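Local coordinates for protein salicylate 5-hydroxylase, large oxygenase component (Ralstonia sp., PDB 7C8Z) that hydroxylates salicylate at position 5 to give gentisate, as the large oxygenase component, carrying iron and a [2Fe-2S] cluster, of a multicomponent monooxygenase, at residues Ile103-Phe117 and His171-Val185. Residues are numbered along the deposited sequence; the frame is centred on the assembly and turned at random.
Sequences INVVENVCAHRGMRF and HGLTKLKVAARGGAV. With FES (Fe2/s2 (inorganic) cluster), chain I.
Leu173 is the main bump of this contact, its forked end pushed into a hollow formed by Val106, Val109 and Phe117. Leu173 CD1 meets Phe117 CZ and Val106 CG2, while Leu173 CD2 lies against the Val109 carbonyl and 3.6 Å from Phe117 CE2. The phenyl ring arrives from the opposite direction, and Asn108 OD1 sits over the centre of one of its faces. Strands 103-107 and 175-181 run antiparallel here, with a backbone hydrogen bond from Leu176 N to Val105 O (3.0 Å) and another, just before strand 175-181, from Glu107 N to Thr174 O (2.9 Å). They are neighbours in the antiparallel sheet of the Rieske domain, and the loop that follows strand 103-107 carries Cys110 and His112, ligands of the two irons of the [2Fe-2S] cluster. Toward the other end, the Val178 CG2 methyl touches Ile103 O, Val105 N and Val105 CB, the two valine side chains crossing at a slant. Ile103 CD1 and Val185 CG2 meet tip to tip at 3.7 Å. With CG anti to the backbone N (chi1 -179°), Glu107 extends side by side with Thr174, pointing the same way, which sets Glu107 OE2 beside Thr174 CB and CG2; its carboxylate forms salt bridges with Arg91 and with Lys403 of the second subunit.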
# COMPACT_ATOMS: atom_id res chain seq x y z
N ILE A 103 7.64 -31.73 21.96
CA ILE A 103 7.40 -30.58 21.10
C ILE A 103 8.74 -29.92 20.78
O ILE A 103 9.45 -29.48 21.69
CB ILE A 103 6.44 -29.57 21.75
CG1 ILE A 103 5.06 -30.19 21.91
CG2 ILE A 103 6.37 -28.29 20.92
CD1 ILE A 103 4.11 -29.35 22.72
N ASN A 104 9.08 -29.86 19.50
CA ASN A 104 10.27 -29.16 19.03
C ASN A 104 9.89 -27.80 18.47
O ASN A 104 8.81 -27.62 17.90
CB ASN A 104 11.01 -29.96 17.95
CG ASN A 104 11.00 -31.46 18.21
OD1 ASN A 104 10.98 -31.91 19.35
ND2 ASN A 104 11.03 -32.24 17.13
N VAL A 105 10.79 -26.83 18.63
CA VAL A 105 10.63 -25.52 18.03
C VAL A 105 11.93 -25.16 17.33
O VAL A 105 12.99 -25.08 17.97
CB VAL A 105 10.27 -24.44 19.07
CG1 VAL A 105 10.42 -23.05 18.46
CG2 VAL A 105 8.85 -24.66 19.55
N VAL A 106 11.86 -24.96 16.02
CA VAL A 106 13.04 -24.68 15.21
C VAL A 106 12.84 -23.38 14.46
O VAL A 106 11.71 -22.93 14.23
CB VAL A 106 13.36 -25.83 14.23
CG1 VAL A 106 13.54 -27.13 14.99
CG2 VAL A 106 12.26 -25.94 13.18
N GLU A 107 13.94 -22.76 14.06
CA GLU A 107 13.87 -21.52 13.31
C GLU A 107 13.55 -21.81 11.84
O GLU A 107 14.14 -22.70 11.23
CB GLU A 107 15.18 -20.74 13.43
CG GLU A 107 15.17 -19.42 12.68
CD GLU A 107 16.18 -18.43 13.22
OE1 GLU A 107 16.03 -17.22 12.95
OE2 GLU A 107 17.11 -18.86 13.93
N ASN A 108 12.62 -21.03 11.28
CA ASN A 108 12.15 -21.21 9.91
C ASN A 108 13.12 -20.57 8.92
O ASN A 108 12.70 -19.78 8.07
CB ASN A 108 10.75 -20.62 9.74
CG ASN A 108 10.09 -21.00 8.42
OD1 ASN A 108 10.57 -21.86 7.69
ND2 ASN A 108 8.98 -20.35 8.11
N VAL A 109 14.40 -20.90 9.03
CA VAL A 109 15.43 -20.38 8.13
C VAL A 109 16.34 -21.54 7.74
O VAL A 109 16.80 -22.29 8.60
CB VAL A 109 16.26 -19.26 8.79
CG1 VAL A 109 17.38 -18.81 7.87
CG2 VAL A 109 15.37 -18.09 9.16
N CYS A 110 16.61 -21.68 6.44
CA CYS A 110 17.41 -22.80 6.00
C CYS A 110 18.89 -22.55 6.25
O CYS A 110 19.36 -21.41 6.35
CB CYS A 110 17.20 -23.08 4.52
SG CYS A 110 18.37 -24.34 3.96
N ALA A 111 19.64 -23.65 6.31
CA ALA A 111 21.07 -23.57 6.59
C ALA A 111 21.90 -23.32 5.34
O ALA A 111 23.01 -22.77 5.45
CB ALA A 111 21.53 -24.86 7.27
N HIS A 112 21.43 -23.73 4.16
CA HIS A 112 22.19 -23.48 2.94
C HIS A 112 22.29 -21.99 2.63
O HIS A 112 23.35 -21.38 2.81
CB HIS A 112 21.56 -24.23 1.76
CG HIS A 112 22.30 -24.07 0.47
ND1 HIS A 112 21.85 -24.62 -0.71
CD2 HIS A 112 23.45 -23.44 0.17
CE1 HIS A 112 22.69 -24.32 -1.69
NE2 HIS A 112 23.67 -23.60 -1.18
N ARG A 113 21.19 -21.37 2.21
CA ARG A 113 21.21 -19.96 1.87
C ARG A 113 20.09 -19.19 2.56
O ARG A 113 19.56 -18.22 2.01
CB ARG A 113 21.16 -19.76 0.36
CG ARG A 113 22.46 -20.09 -0.35
CD ARG A 113 22.42 -19.68 -1.82
NE ARG A 113 22.89 -20.75 -2.69
CZ ARG A 113 22.57 -20.87 -3.98
NH1 ARG A 113 21.76 -19.98 -4.54
NH2 ARG A 113 23.05 -21.88 -4.69
N GLY A 114 19.72 -19.62 3.76
CA GLY A 114 18.85 -18.83 4.62
C GLY A 114 17.43 -18.67 4.15
O GLY A 114 16.72 -17.80 4.66
N MET A 115 16.97 -19.50 3.22
CA MET A 115 15.60 -19.36 2.72
C MET A 115 14.59 -19.73 3.80
O MET A 115 14.72 -20.75 4.48
CB MET A 115 15.39 -20.23 1.48
CG MET A 115 13.92 -20.40 1.12
SD MET A 115 13.67 -20.71 -0.62
CE MET A 115 12.65 -22.18 -0.56
N ARG A 116 13.57 -18.89 3.95
CA ARG A 116 12.46 -19.17 4.86
C ARG A 116 11.56 -20.21 4.19
O ARG A 116 10.66 -19.87 3.42
CB ARG A 116 11.71 -17.88 5.17
CG ARG A 116 10.81 -17.97 6.37
CD ARG A 116 9.79 -16.88 6.35
NE ARG A 116 10.24 -15.69 7.05
CZ ARG A 116 9.43 -14.70 7.40
NH1 ARG A 116 8.14 -14.78 7.11
NH2 ARG A 116 9.90 -13.64 8.05
N PHE A 117 11.77 -21.49 4.52
CA PHE A 117 11.25 -22.59 3.72
C PHE A 117 9.82 -22.99 4.06
O PHE A 117 9.11 -23.52 3.19
CB PHE A 117 12.16 -23.82 3.85
CG PHE A 117 12.36 -24.28 5.26
CD1 PHE A 117 11.50 -25.20 5.84
CD2 PHE A 117 13.42 -23.79 6.02
CE1 PHE A 117 11.68 -25.62 7.14
CE2 PHE A 117 13.61 -24.21 7.31
CZ PHE A 117 12.73 -25.12 7.88
N HIS A 171 25.23 -27.75 10.39
CA HIS A 171 24.39 -26.96 9.50
C HIS A 171 22.95 -27.44 9.55
O HIS A 171 22.30 -27.66 8.53
CB HIS A 171 24.96 -26.97 8.09
CG HIS A 171 26.29 -26.29 7.99
ND1 HIS A 171 27.48 -26.96 8.20
CD2 HIS A 171 26.61 -25.01 7.73
CE1 HIS A 171 28.48 -26.11 8.05
NE2 HIS A 171 27.98 -24.92 7.77
N GLY A 172 22.43 -27.63 10.76
CA GLY A 172 21.02 -27.88 10.96
C GLY A 172 20.28 -26.59 11.24
O GLY A 172 20.85 -25.50 11.30
N LEU A 173 18.96 -26.72 11.38
CA LEU A 173 18.14 -25.56 11.72
C LEU A 173 18.45 -25.10 13.14
O LEU A 173 18.69 -25.92 14.03
CB LEU A 173 16.66 -25.90 11.58
CG LEU A 173 16.23 -26.48 10.23
CD1 LEU A 173 14.79 -26.96 10.25
CD2 LEU A 173 16.44 -25.45 9.13
N THR A 174 18.48 -23.79 13.34
CA THR A 174 18.66 -23.24 14.68
C THR A 174 17.56 -23.75 15.61
O THR A 174 16.37 -23.48 15.39
CB THR A 174 18.65 -21.71 14.62
OG1 THR A 174 19.83 -21.26 13.95
CG2 THR A 174 18.64 -21.11 16.02
N LYS A 175 17.95 -24.51 16.62
CA LYS A 175 17.00 -25.09 17.55
C LYS A 175 16.79 -24.16 18.74
O LYS A 175 17.73 -23.52 19.22
CB LYS A 175 17.48 -26.45 18.07
CG LYS A 175 17.94 -27.41 17.00
CD LYS A 175 18.54 -28.64 17.64
CE LYS A 175 19.21 -29.53 16.63
NZ LYS A 175 19.63 -30.82 17.26
N LEU A 176 15.55 -24.12 19.23
CA LEU A 176 15.17 -23.31 20.37
C LEU A 176 14.80 -24.23 21.53
O LEU A 176 14.34 -25.35 21.32
CB LEU A 176 13.99 -22.40 20.04
CG LEU A 176 14.28 -21.17 19.18
CD1 LEU A 176 14.39 -21.55 17.71
CD2 LEU A 176 13.20 -20.10 19.39
N LYS A 177 15.01 -23.75 22.75
CA LYS A 177 14.58 -24.50 23.91
C LYS A 177 13.08 -24.31 24.10
O LYS A 177 12.55 -23.23 23.82
CB LYS A 177 15.34 -24.08 25.16
CG LYS A 177 15.04 -24.94 26.38
CD LYS A 177 16.28 -25.25 27.20
CE LYS A 177 16.60 -24.13 28.17
NZ LYS A 177 16.21 -24.49 29.56
N VAL A 178 12.40 -25.36 24.54
CA VAL A 178 10.95 -25.41 24.58
C VAL A 178 10.50 -25.67 26.01
O VAL A 178 11.07 -26.51 26.71
CB VAL A 178 10.40 -26.50 23.63
CG1 VAL A 178 8.88 -26.48 23.62
CG2 VAL A 178 10.94 -26.29 22.23
N ALA A 179 9.47 -24.94 26.45
CA ALA A 179 8.87 -25.13 27.77
C ALA A 179 7.36 -25.26 27.59
O ALA A 179 6.70 -24.30 27.18
CB ALA A 179 9.21 -23.98 28.71
N ALA A 180 6.83 -26.44 27.86
CA ALA A 180 5.40 -26.69 27.79
C ALA A 180 4.85 -26.97 29.18
O ALA A 180 5.48 -27.69 29.97
CB ALA A 180 5.08 -27.85 26.85
N ARG A 181 3.70 -26.39 29.49
CA ARG A 181 3.08 -26.56 30.80
C ARG A 181 1.60 -26.24 30.69
O ARG A 181 1.22 -25.23 30.08
CB ARG A 181 3.73 -25.66 31.85
CG ARG A 181 3.14 -25.85 33.24
CD ARG A 181 3.73 -24.89 34.25
NE ARG A 181 3.22 -25.15 35.60
CZ ARG A 181 3.95 -25.67 36.58
NH1 ARG A 181 5.22 -25.98 36.37
NH2 ARG A 181 3.41 -25.88 37.78
N GLY A 182 0.76 -27.11 31.25
CA GLY A 182 -0.67 -26.88 31.31
C GLY A 182 -1.36 -26.80 29.97
O GLY A 182 -2.53 -26.42 29.89
N GLY A 183 -0.65 -27.14 28.90
CA GLY A 183 -1.18 -27.03 27.56
C GLY A 183 -0.63 -25.86 26.77
O GLY A 183 -0.86 -25.80 25.55
N ALA A 184 0.06 -24.94 27.41
CA ALA A 184 0.66 -23.81 26.72
C ALA A 184 2.13 -24.11 26.44
O ALA A 184 2.79 -24.82 27.20
CB ALA A 184 0.54 -22.53 27.55
N VAL A 185 2.64 -23.54 25.35
CA VAL A 185 3.98 -23.83 24.86
C VAL A 185 4.68 -22.50 24.61
O VAL A 185 4.22 -21.69 23.79
CB VAL A 185 3.96 -24.67 23.57
CG1 VAL A 185 5.36 -25.08 23.18
CG2 VAL A 185 3.08 -25.90 23.75
FE1 FES I . 19.38 -24.09 -0.84
FE2 FES I . 17.40 -24.56 1.47
S1 FES I . 18.41 -25.86 0.03
S2 FES I . 18.35 -22.80 0.60